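Local coordinates for exotoxin A (Pseudomonas aeruginosa, PDB 1IKP), which probably transfers ADP-ribose from NAD to a host-cell protein, as a three-domain bacterial toxin that first binds and enters the target cell, at residues 104-110 with 185-190; 134-138 with 272-276; 168-172 with 230-234; 174-178 with 217-221. The protein carries 2 engineered substitutions. All blocks are in the same frame, centred on the assembly; numbering follows the deposited sequence.

Contact 1. Residues 104-110 with 185-190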
loop_
_atom_site.group_PDB
_atom_site.type_symbol
_atom_site.label_atom_id
_atom_site.label_comp_id
_atom_site.label_asym_id
_atom_site.label_seq_id
_atom_site.Cartn_x
_atom_site.Cartn_y
_atom_site.Cartn_z
ATOM N N PRO A 104 -4.558 -17.193 8.046
ATOM C CA PRO A 104 -5.114 -17.594 6.755
ATOM C C PRO A 104 -4.985 -19.093 6.587
ATOM O O PRO A 104 -4.103 -19.717 7.173
ATOM C CB PRO A 104 -4.278 -16.789 5.762
ATOM C CG PRO A 104 -2.914 -16.815 6.398
ATOM C CD PRO A 104 -3.210 -16.605 7.888
ATOM N N ILE A 105 -5.905 -19.665 5.811
ATOM C CA ILE A 105 -5.874 -21.099 5.544
ATOM C C ILE A 105 -6.056 -21.289 4.039
ATOM O O ILE A 105 -6.682 -20.475 3.357
ATOM C CB ILE A 105 -6.962 -21.883 6.362
ATOM C CG1 ILE A 105 -8.353 -21.322 6.087
ATOM C CG2 ILE A 105 -6.624 -21.841 7.853
ATOM C CD1 ILE A 105 -9.459 -22.078 6.826
ATOM N N GLY A 106 -5.464 -22.355 3.518
ATOM C CA GLY A 106 -5.549 -22.616 2.094
ATOM C C GLY A 106 -4.177 -22.950 1.539
ATOM O O GLY A 106 -3.157 -22.615 2.142
ATOM N N HIS A 107 -4.154 -23.608 0.386
ATOM C CA HIS A 107 -2.914 -24.029 -0.267
ATOM C C HIS A 107 -1.904 -22.953 -0.677
ATOM O O HIS A 107 -0.698 -23.173 -0.564
ATOM C CB HIS A 107 -3.255 -24.879 -1.492
ATOM C CG HIS A 107 -3.943 -26.167 -1.155
ATOM N ND1 HIS A 107 -4.549 -26.958 -2.108
ATOM C CD2 HIS A 107 -4.112 -26.806 0.027
ATOM C CE1 HIS A 107 -5.062 -28.028 -1.526
ATOM N NE2 HIS A 107 -4.810 -27.959 -0.231
ATOM N N GLU A 108 -2.375 -21.807 -1.164
ATOM C CA GLU A 108 -1.467 -20.737 -1.585
ATOM C C GLU A 108 -1.572 -19.516 -0.672
ATOM O O GLU A 108 -1.383 -18.371 -1.079
ATOM C CB GLU A 108 -1.769 -20.341 -3.027
ATOM C CG GLU A 108 -1.449 -21.437 -4.032
ATOM C CD GLU A 108 -1.855 -21.070 -5.443
ATOM O OE1 GLU A 108 -1.430 -19.998 -5.925
ATOM O OE2 GLU A 108 -2.596 -21.857 -6.071
ATOM N N LYS A 109 -1.855 -19.785 0.584
ATOM C CA LYS A 109 -2.020 -18.734 1.565
ATOM C C LYS A 109 -0.766 -17.934 1.872
ATOM O O LYS A 109 0.364 -18.393 1.652
ATOM C CB LYS A 109 -2.496 -19.346 2.870
ATOM C CG LYS A 109 -1.481 -20.310 3.495
ATOM C CD LYS A 109 -1.950 -20.775 4.872
ATOM C CE LYS A 109 -1.097 -21.898 5.419
ATOM N NZ LYS A 109 -1.238 -23.124 4.575
ATOM N N PRO A 110 -0.956 -16.698 2.343
ATOM C CA PRO A 110 0.140 -15.815 2.726
ATOM C C PRO A 110 0.770 -16.573 3.912
ATOM O O PRO A 110 0.090 -17.351 4.580
ATOM C CB PRO A 110 -0.585 -14.560 3.201
ATOM C CG PRO A 110 -1.820 -14.541 2.351
ATOM C CD PRO A 110 -2.246 -15.974 2.339
ATOM N N LYS A 185 -7.215 -18.615 -6.565
ATOM C CA LYS A 185 -7.000 -18.084 -5.224
ATOM C C LYS A 185 -6.703 -16.590 -5.273
ATOM O O LYS A 185 -5.795 -16.152 -5.977
ATOM C CB LYS A 185 -5.834 -18.808 -4.550
ATOM C CG LYS A 185 -6.038 -20.304 -4.380
ATOM C CD LYS A 185 -7.245 -20.604 -3.508
ATOM C CE LYS A 185 -7.331 -22.085 -3.183
ATOM N NZ LYS A 185 -6.130 -22.553 -2.434
ATOM N N ARG A 186 -7.472 -15.815 -4.519
ATOM C CA ARG A 186 -7.294 -14.367 -4.474
ATOM C C ARG A 186 -6.935 -13.927 -3.056
ATOM O O ARG A 186 -7.692 -14.190 -2.115
ATOM C CB ARG A 186 -8.590 -13.679 -4.927
ATOM C CG ARG A 186 -8.578 -12.155 -4.860
ATOM C CD ARG A 186 -9.900 -11.577 -5.366
ATOM N NE ARG A 186 -9.977 -10.121 -5.234
ATOM C CZ ARG A 186 -9.246 -9.256 -5.930
ATOM N NH1 ARG A 186 -8.364 -9.691 -6.824
ATOM N NH2 ARG A 186 -9.396 -7.952 -5.735
ATOM N N TRP A 187 -5.781 -13.277 -2.890
ATOM C CA TRP A 187 -5.373 -12.802 -1.562
ATOM C C TRP A 187 -5.036 -11.318 -1.523
ATOM O O TRP A 187 -4.330 -10.854 -0.628
ATOM C CB TRP A 187 -4.177 -13.606 -1.028
ATOM C CG TRP A 187 -4.504 -15.008 -0.645
ATOM C CD1 TRP A 187 -4.187 -16.147 -1.334
ATOM C CD2 TRP A 187 -5.182 -15.440 0.542
ATOM N NE1 TRP A 187 -4.616 -17.257 -0.652
ATOM C CE2 TRP A 187 -5.230 -16.853 0.505
ATOM C CE3 TRP A 187 -5.752 -14.769 1.639
ATOM C CZ2 TRP A 187 -5.826 -17.613 1.523
ATOM C CZ3 TRP A 187 -6.344 -15.526 2.655
ATOM C CH2 TRP A 187 -6.377 -16.932 2.588
ATOM N N SER A 188 -5.544 -10.548 -2.474
ATOM C CA SER A 188 -5.248 -9.122 -2.479
ATOM C C SER A 188 -5.823 -8.350 -1.289
ATOM O O SER A 188 -5.172 -7.452 -0.761
ATOM C CB SER A 188 -5.720 -8.480 -3.792
ATOM O OG SER A 188 -7.093 -8.729 -4.007
ATOM N N GLU A 189 -7.031 -8.692 -0.853
ATOM C CA GLU A 189 -7.637 -7.983 0.262
ATOM C C GLU A 189 -6.833 -8.148 1.555
ATOM O O GLU A 189 -6.734 -7.219 2.351
ATOM C CB GLU A 189 -9.078 -8.479 0.477
ATOM C CG GLU A 189 -10.031 -8.226 -0.707
ATOM C CD GLU A 189 -10.036 -9.346 -1.749
ATOM O OE1 GLU A 189 -9.194 -10.271 -1.688
ATOM O OE2 GLU A 189 -10.906 -9.298 -2.651
ATOM N N TRP A 190 -6.263 -9.334 1.733
ATOM C CA TRP A 190 -5.471 -9.678 2.915
ATOM C C TRP A 190 -4.353 -8.667 3.179
ATOM O O TRP A 190 -4.067 -8.325 4.318
ATOM C CB TRP A 190 -4.899 -11.091 2.731
ATOM C CG TRP A 190 -3.974 -11.566 3.811
ATOM C CD1 TRP A 190 -2.596 -11.528 3.811
ATOM C CD2 TRP A 190 -4.352 -12.175 5.053
ATOM N NE1 TRP A 190 -2.110 -12.073 4.968
ATOM C CE2 TRP A 190 -3.161 -12.478 5.751
ATOM C CE3 TRP A 190 -5.589 -12.494 5.650
ATOM C CZ2 TRP A 190 -3.168 -13.076 7.009
ATOM C CZ3 TRP A 190 -5.591 -13.092 6.904
ATOM C CH2 TRP A 190 -4.384 -13.375 7.571
HETATM O O HOH W 1 -5.062 -20.492 -0.931
#
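Water 1 is gripped by three donors: K185 NZ at 2.8 Å, the backbone N of E108 at 3.0 Å, and W187 NE1 at 3.3 Å. It joins the type I beta turn G106-K109, which leaves strand 97-106 of the receptor-binding beta domain, to the chain entering helix 188-191. The water lies at the edge of the W187 indole, in its plane, as does the I105 carbonyl O, 3.5 Å from CZ2. K185 bends at chi2 (-61°) and again at chi4, which brings NZ to 3.6 Å from H107 N without a hydrogen bond; G39 O offers a weak further bond. P110 is shared between two tryptophans in CH-pi contacts. Its CD stands over the six-membered ring of W187, 3.6 Å from the centroid and 18° off the normal. The side chains of P104 and W190 cross at about a right angle, with P104 CB over the six-membered ring, 4.0 Å from its centroid. W190 CG is anti to the backbone N (chi1 176°), which places the indole against P104 and P110. N112 OD1 accepts a hydrogen bond from W190 NE1, while P110 CG lies over the five-membered ring, 3.8 Å from its centroid.

Contact 2. Residues 134-138 with 272-276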
loop_
_atom_site.group_PDB
_atom_site.type_symbol
_atom_site.label_atom_id
_atom_site.label_comp_id
_atom_site.label_asym_id
_atom_site.label_seq_id
_atom_site.Cartn_x
_atom_site.Cartn_y
_atom_site.Cartn_z
ATOM N N THR A 134 1.527 -7.082 10.786
ATOM C CA THR A 134 1.801 -8.348 10.120
ATOM C C THR A 134 3.029 -9.080 10.728
ATOM O O THR A 134 4.114 -8.508 10.838
ATOM C CB THR A 134 2.042 -8.106 8.616
ATOM O OG1 THR A 134 0.843 -7.595 8.024
ATOM C CG2 THR A 134 2.427 -9.404 7.907
ATOM N N ILE A 135 2.851 -10.350 11.091
ATOM C CA ILE A 135 3.937 -11.167 11.670
ATOM C C ILE A 135 4.172 -12.435 10.876
ATOM O O ILE A 135 3.302 -13.293 10.785
ATOM C CB ILE A 135 3.637 -11.502 13.155
ATOM C CG1 ILE A 135 3.514 -10.198 13.947
ATOM C CG2 ILE A 135 4.769 -12.369 13.730
ATOM C CD1 ILE A 135 3.157 -10.382 15.425
ATOM N N GLU A 136 5.379 -12.542 10.309
ATOM C CA GLU A 136 5.772 -13.677 9.490
ATOM C C GLU A 136 5.902 -14.977 10.266
ATOM O O GLU A 136 6.667 -15.040 11.230
ATOM C CB GLU A 136 7.098 -13.355 8.810
ATOM C CG GLU A 136 7.549 -14.405 7.818
ATOM C CD GLU A 136 6.526 -14.655 6.706
ATOM O OE1 GLU A 136 5.726 -13.743 6.418
ATOM O OE2 GLU A 136 6.537 -15.744 6.102
ATOM N N MET A 137 5.218 -16.023 9.818
ATOM C CA MET A 137 5.239 -17.304 10.501
ATOM C C MET A 137 5.788 -18.474 9.716
ATOM O O MET A 137 6.322 -19.430 10.290
ATOM C CB MET A 137 3.827 -17.684 10.989
ATOM C CG MET A 137 3.258 -16.667 11.990
ATOM S SD MET A 137 4.147 -16.691 13.584
ATOM C CE MET A 137 5.752 -17.288 13.177
ATOM N N GLY A 138 5.724 -18.394 8.394
ATOM C CA GLY A 138 6.124 -19.556 7.626
ATOM C C GLY A 138 4.916 -20.484 7.566
ATOM O O GLY A 138 4.039 -20.502 8.459
ATOM N N PHE A 272 7.950 -9.823 0.261
ATOM C CA PHE A 272 9.375 -9.626 0.533
ATOM C C PHE A 272 9.831 -9.900 1.960
ATOM O O PHE A 272 11.030 -9.860 2.252
ATOM C CB PHE A 272 9.770 -8.225 0.093
ATOM C CG PHE A 272 9.561 -8.000 -1.376
ATOM C CD1 PHE A 272 10.448 -8.542 -2.305
ATOM C CD2 PHE A 272 8.435 -7.329 -1.838
ATOM C CE1 PHE A 272 10.214 -8.428 -3.683
ATOM C CE2 PHE A 272 8.185 -7.204 -3.218
ATOM C CZ PHE A 272 9.083 -7.760 -4.141
ATOM N N THR A 273 8.880 -10.169 2.850
ATOM C CA THR A 273 9.194 -10.488 4.239
ATOM C C THR A 273 8.934 -11.970 4.487
ATOM O O THR A 273 9.042 -12.445 5.630
ATOM C CB THR A 273 8.352 -9.639 5.235
ATOM O OG1 THR A 273 6.986 -9.613 4.816
ATOM C CG2 THR A 273 8.893 -8.226 5.329
ATOM N N ARG A 274 8.600 -12.713 3.435
ATOM C CA ARG A 274 8.333 -14.139 3.578
ATOM C C ARG A 274 9.501 -14.948 4.146
ATOM O O ARG A 274 10.676 -14.677 3.859
ATOM C CB ARG A 274 7.940 -14.776 2.243
ATOM C CG ARG A 274 6.513 -14.507 1.839
ATOM C CD ARG A 274 6.233 -15.039 0.462
ATOM N NE ARG A 274 6.366 -16.489 0.395
ATOM C CZ ARG A 274 5.417 -17.356 0.731
ATOM N NH1 ARG A 274 4.233 -16.943 1.173
ATOM N NH2 ARG A 274 5.646 -18.659 0.601
ATOM N N HIS A 275 9.155 -15.959 4.938
ATOM C CA HIS A 275 10.139 -16.864 5.536
ATOM C C HIS A 275 10.872 -17.603 4.413
ATOM O O HIS A 275 12.081 -17.838 4.487
ATOM C CB HIS A 275 9.406 -17.853 6.447
ATOM C CG HIS A 275 10.295 -18.857 7.117
ATOM N ND1 HIS A 275 11.404 -18.504 7.852
ATOM C CD2 HIS A 275 10.179 -20.200 7.228
ATOM C CE1 HIS A 275 11.934 -19.589 8.393
ATOM N NE2 HIS A 275 11.208 -20.631 8.028
ATOM N N ARG A 276 10.136 -17.972 3.375
ATOM C CA ARG A 276 10.741 -18.665 2.244
ATOM C C ARG A 276 10.346 -17.959 0.962
ATOM O O ARG A 276 9.169 -17.683 0.745
ATOM C CB ARG A 276 10.295 -20.125 2.235
ATOM C CG ARG A 276 10.627 -20.798 3.549
ATOM C CD ARG A 276 10.764 -22.298 3.455
ATOM N NE ARG A 276 11.293 -22.811 4.714
ATOM C CZ ARG A 276 11.472 -24.095 4.995
ATOM N NH1 ARG A 276 11.162 -25.025 4.101
ATOM N NH2 ARG A 276 11.966 -24.445 6.175
HETATM O O HOH W 2 5.488 -10.915 6.673
HETATM O O HOH W 3 7.268 -18.082 3.612
#
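E136 meets T273, R274 and H275 with a single carboxylate-bearing chain, the last residue of strand 126-136 before the backbone leaves the sheet. Its CG lies anti to the backbone N (chi1 -174°) and the chain then bends at the next bond, which lays the side chain along the opposing backbone: CG comes 3.3 Å from T273 O, and OE2 accepts the H275 amide at 2.9 Å. The N-H points fairly well at the oxygen (153°), but it arrives from above the carboxylate, 57° out of its plane. S111 OG is a second hydrogen-bonding partner of OE2, and water 3 adds a weak bond while accepting from R276 N. The other oxygen, OE1, takes a hydrogen bond from water 2 at 2.8 Å, and that water is 2.7 Å from T273 OG1, whose hydroxyl also bonds to E270 O. These partners probably stabilise the carboxylate's charge, since E136 is buried.

The joint lies between two domains: the strand belongs to the beta-rich binding domain, whereas 272-276 is a loop between helices 255-265 and 282-300 of the helical targeting domain. Further along, G138 occupies the N-cap position of helix 139-145. With no side chain there, its CA approaches H275 CB to 3.9 Å. The imidazole turns its ND1 to E80 OE2, to which it is hydrogen-bonded.

Contact 3. Residues 168-172 with 230-234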
loop_
_atom_site.group_PDB
_atom_site.type_symbol
_atom_site.label_atom_id
_atom_site.label_comp_id
_atom_site.label_asym_id
_atom_site.label_seq_id
_atom_site.Cartn_x
_atom_site.Cartn_y
_atom_site.Cartn_z
ATOM N N SER A 168 -13.959 -11.764 28.163
ATOM C CA SER A 168 -15.311 -11.981 27.675
ATOM C C SER A 168 -15.312 -12.147 26.158
ATOM O O SER A 168 -14.388 -11.705 25.457
ATOM C CB SER A 168 -16.245 -10.835 28.085
ATOM O OG SER A 168 -15.797 -9.568 27.626
ATOM N N HIS A 169 -16.338 -12.816 25.650
ATOM C CA HIS A 169 -16.462 -13.034 24.218
ATOM C C HIS A 169 -15.228 -13.598 23.546
ATOM O O HIS A 169 -14.837 -13.154 22.453
ATOM C CB HIS A 169 -16.908 -11.754 23.513
ATOM C CG HIS A 169 -18.354 -11.434 23.735
ATOM N ND1 HIS A 169 -18.777 -10.481 24.636
ATOM C CD2 HIS A 169 -19.475 -11.982 23.209
ATOM C CE1 HIS A 169 -20.097 -10.453 24.656
ATOM N NE2 HIS A 169 -20.546 -11.356 23.803
ATOM N N ALA A 170 -14.620 -14.597 24.165
ATOM C CA ALA A 170 -13.471 -15.257 23.558
ATOM C C ALA A 170 -14.074 -16.190 22.513
ATOM O O ALA A 170 -15.128 -16.786 22.752
ATOM C CB ALA A 170 -12.700 -16.062 24.592
ATOM N N GLY A 171 -13.414 -16.332 21.368
ATOM C CA GLY A 171 -13.942 -17.207 20.342
ATOM C C GLY A 171 -13.123 -17.175 19.067
ATOM O O GLY A 171 -12.155 -16.406 18.935
ATOM N N VAL A 172 -13.520 -18.021 18.128
ATOM C CA VAL A 172 -12.846 -18.112 16.841
ATOM C C VAL A 172 -13.879 -18.411 15.768
ATOM O O VAL A 172 -14.785 -19.243 15.956
ATOM C CB VAL A 172 -11.718 -19.194 16.860
ATOM C CG1 VAL A 172 -12.270 -20.570 17.234
ATOM C CG2 VAL A 172 -11.022 -19.223 15.507
ATOM N N GLY A 230 -16.485 -20.799 21.065
ATOM C CA GLY A 230 -16.708 -19.603 21.846
ATOM C C GLY A 230 -17.804 -18.710 21.295
ATOM O O GLY A 230 -18.716 -19.169 20.601
ATOM N N ASN A 231 -17.713 -17.421 21.591
ATOM C CA ASN A 231 -18.712 -16.480 21.130
ATOM C C ASN A 231 -18.087 -15.117 20.880
ATOM O O ASN A 231 -18.078 -14.249 21.746
ATOM C CB ASN A 231 -19.841 -16.371 22.163
ATOM C CG ASN A 231 -20.931 -15.414 21.732
ATOM O OD1 ASN A 231 -21.388 -15.451 20.589
ATOM N ND2 ASN A 231 -21.360 -14.556 22.648
ATOM N N PRO A 232 -17.546 -14.920 19.672
ATOM C CA PRO A 232 -16.919 -13.652 19.308
ATOM C C PRO A 232 -17.887 -12.486 19.416
ATOM O O PRO A 232 -19.096 -12.631 19.200
ATOM C CB PRO A 232 -16.467 -13.884 17.866
ATOM C CG PRO A 232 -16.272 -15.372 17.780
ATOM C CD PRO A 232 -17.408 -15.923 18.602
ATOM N N ALA A 233 -17.343 -11.324 19.737
ATOM C CA ALA A 233 -18.127 -10.109 19.870
ATOM C C ALA A 233 -18.227 -9.359 18.544
ATOM O O ALA A 233 -17.340 -9.451 17.694
ATOM C CB ALA A 233 -17.486 -9.212 20.916
ATOM N N LYS A 234 -19.318 -8.619 18.380
ATOM C CA LYS A 234 -19.548 -7.786 17.205
ATOM C C LYS A 234 -19.909 -6.450 17.836
ATOM O O LYS A 234 -21.067 -6.192 18.172
ATOM C CB LYS A 234 -20.709 -8.322 16.368
ATOM C CG LYS A 234 -20.978 -7.512 15.108
ATOM C CD LYS A 234 -22.023 -8.189 14.228
ATOM C CE LYS A 234 -22.408 -7.303 13.051
ATOM N NZ LYS A 234 -21.232 -6.928 12.215
HETATM O O HOH W 4 -14.493 -11.267 20.518
#
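G230 and G171 face each other as an antiparallel non-hydrogen-bonded pair, their CA atoms only 4.0 Å apart. Neither residue carries a side chain, and the two backbones come this close. G230 CA also makes a CA-H...O contact with A170 O. The next residue, N231, gives its backbone N to that carbonyl at 2.9 Å, the direct hydrogen bond between the two segments. N231 CG lies anti to the backbone N (chi1 -179°), and the side chain runs beside that of H169, pointing the same way, with amide and imidazole planes 48° apart; ND2 is 3.2 Å from H169 CD2. The N231 carbonyl O meets the imidazole in plane at its edge, 3.0 Å from the same CD2. P232 places CG against the backbone of strand 164-176, 3.8 Å from V172 N. A233 then brings its methyl to 3.7 Å from H169 CB, while its amide gives a hydrogen bond to water 4, which in turn donates to H169 O. The end-to-end directions of 169-172 and 230-233 differ by 114°, so the chain peels away after the bridge. The single bridge lies just past the end of the antiparallel pairing of strand 224-228 with strand 164-176, in the concanavalin-like binding domain.

Contact 4. Residues 174-178 with 217-221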
loop_
_atom_site.group_PDB
_atom_site.type_symbol
_atom_site.label_atom_id
_atom_site.label_comp_id
_atom_site.label_asym_id
_atom_site.label_seq_id
_atom_site.Cartn_x
_atom_site.Cartn_y
_atom_site.Cartn_z
ATOM N N VAL A 174 -14.480 -18.624 11.249
ATOM C CA VAL A 174 -13.799 -18.848 9.992
ATOM C C VAL A 174 -14.668 -18.312 8.887
ATOM O O VAL A 174 -15.897 -18.411 8.933
ATOM C CB VAL A 174 -13.528 -20.334 9.714
ATOM C CG1 VAL A 174 -14.849 -21.102 9.580
ATOM C CG2 VAL A 174 -12.682 -20.487 8.434
ATOM N N VAL A 175 -14.033 -17.689 7.906
ATOM C CA VAL A 175 -14.730 -17.185 6.740
ATOM C C VAL A 175 -14.093 -17.872 5.543
ATOM O O VAL A 175 -12.869 -17.869 5.375
ATOM C CB VAL A 175 -14.656 -15.650 6.605
ATOM C CG1 VAL A 175 -13.222 -15.183 6.564
ATOM C CG2 VAL A 175 -15.368 -15.211 5.346
ATOM N N MET A 176 -14.929 -18.522 4.740
ATOM C CA MET A 176 -14.456 -19.250 3.581
ATOM C C MET A 176 -14.886 -18.516 2.325
ATOM O O MET A 176 -16.032 -18.074 2.201
ATOM C CB MET A 176 -15.038 -20.667 3.564
ATOM C CG MET A 176 -14.609 -21.567 4.693
ATOM S SD MET A 176 -12.825 -21.864 4.735
ATOM C CE MET A 176 -12.602 -22.659 3.113
ATOM N N ALA A 177 -13.961 -18.389 1.386
ATOM C CA ALA A 177 -14.269 -17.709 0.145
ATOM C C ALA A 177 -15.062 -18.661 -0.727
ATOM O O ALA A 177 -15.091 -19.863 -0.476
ATOM C CB ALA A 177 -12.984 -17.300 -0.571
ATOM N N GLN A 178 -15.692 -18.109 -1.752
ATOM C CA GLN A 178 -16.466 -18.920 -2.680
ATOM C C GLN A 178 -15.538 -19.860 -3.451
ATOM O O GLN A 178 -14.566 -19.416 -4.055
ATOM C CB GLN A 178 -17.217 -18.018 -3.653
ATOM C CG GLN A 178 -18.103 -18.773 -4.624
ATOM C CD GLN A 178 -18.926 -17.843 -5.476
ATOM O OE1 GLN A 178 -18.390 -17.136 -6.333
ATOM N NE2 GLN A 178 -20.239 -17.817 -5.238
ATOM N N ASP A 217 -14.525 -8.415 -5.160
ATOM C CA ASP A 217 -14.636 -9.244 -6.346
ATOM C C ASP A 217 -15.399 -10.476 -5.876
ATOM O O ASP A 217 -15.516 -10.714 -4.670
ATOM C CB ASP A 217 -13.247 -9.626 -6.858
ATOM C CG ASP A 217 -12.579 -8.496 -7.627
ATOM O OD1 ASP A 217 -13.039 -7.339 -7.523
ATOM O OD2 ASP A 217 -11.583 -8.769 -8.330
ATOM N N ASP A 218 -15.908 -11.259 -6.819
ATOM C CA ASP A 218 -16.702 -12.442 -6.498
ATOM C C ASP A 218 -16.163 -13.404 -5.442
ATOM O O ASP A 218 -16.914 -13.849 -4.573
ATOM C CB ASP A 218 -17.007 -13.231 -7.775
ATOM C CG ASP A 218 -17.872 -12.452 -8.747
ATOM O OD1 ASP A 218 -18.829 -11.789 -8.290
ATOM O OD2 ASP A 218 -17.603 -12.511 -9.966
ATOM N N THR A 219 -14.874 -13.722 -5.506
ATOM C CA THR A 219 -14.267 -14.661 -4.560
ATOM C C THR A 219 -14.645 -14.437 -3.097
ATOM O O THR A 219 -15.213 -15.321 -2.438
ATOM C CB THR A 219 -12.730 -14.636 -4.669
ATOM O OG1 THR A 219 -12.342 -14.970 -6.009
ATOM C CG2 THR A 219 -12.109 -15.645 -3.711
ATOM N N TRP A 220 -14.332 -13.263 -2.574
ATOM C CA TRP A 220 -14.650 -12.998 -1.186
ATOM C C TRP A 220 -16.037 -12.396 -0.997
ATOM O O TRP A 220 -16.598 -12.433 0.099
ATOM C CB TRP A 220 -13.557 -12.125 -0.561
ATOM C CG TRP A 220 -12.242 -12.856 -0.449
ATOM C CD1 TRP A 220 -11.172 -12.777 -1.309
ATOM C CD2 TRP A 220 -11.875 -13.819 0.548
ATOM N NE1 TRP A 220 -10.172 -13.629 -0.903
ATOM C CE2 TRP A 220 -10.575 -14.281 0.233
ATOM C CE3 TRP A 220 -12.523 -14.343 1.675
ATOM C CZ2 TRP A 220 -9.911 -15.240 1.006
ATOM C CZ3 TRP A 220 -11.864 -15.296 2.442
ATOM C CH2 TRP A 220 -10.570 -15.734 2.103
ATOM N N GLU A 221 -16.598 -11.848 -2.069
ATOM C CA GLU A 221 -17.942 -11.287 -2.006
ATOM C C GLU A 221 -18.909 -12.402 -1.598
ATOM O O GLU A 221 -19.812 -12.190 -0.792
ATOM C CB GLU A 221 -18.332 -10.733 -3.380
ATOM C CG GLU A 221 -19.801 -10.378 -3.529
ATOM C CD GLU A 221 -20.240 -9.288 -2.581
ATOM O OE1 GLU A 221 -21.452 -8.985 -2.547
ATOM O OE2 GLU A 221 -19.376 -8.730 -1.872
#
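The C-terminal end of strand 164-176, in the beta-rich binding domain, is tied here to the short helix 218-221 that precedes strand 224-228. A177, just past the strand, sets its methyl on the indole of W220: CB is 3.6 Å from the centroid of the six-membered ring and 6° off the ring normal, a CH-pi contact made almost squarely over the face. All six carbons of that ring are within 4.0 Å of the methyl, as a perch near the ring centre requires. W220 CG stands anti to the carbonyl carbon (chi1 -67°), and the ring swings back from the helix until it reaches the strand. At its far side NE1 is hydrogen-bonded to R186 O, which helps fix the rotation of the indole. V175 touches the same ring in two ways: its carbonyl O lies near the ring plane at the edge, 4.0 Å from CZ3, and CG1 is 4.3 Å from CZ3. The T219 methyl CG2 adds an apolar neighbour to A177 CB at 3.7 Å. The backbone completes the tie with a single direct hydrogen bond, close to straight at 167°, from Q178 N to T219 O at 2.9 Å. Beside it, Q178 CB rests 3.6 Å from T219 O.

In the fold
All four contacts reach one mixed beta sheet. Contacts 1 and 4 are coupled most directly, with centres about 11 Å apart: the W220 indole of contact 4 is held by the backbone of R186 in contact 1, and I105 packs on V174. Contact 2 lies about 13 Å from contact 1, centre to centre, and touches it loosely through K109 O and R274 NH1; it alone joins the targeting domain to the binding domain. Contacts 3 and 4 use the same strand, 164-176, yet their centres are about 22 Å apart. Contact 3, its centre about 30 Å from the chain centre, is the most peripheral. No segment lies in the catalytic domain, and the E136 side chain is about 12 Å from a bound sodium ion.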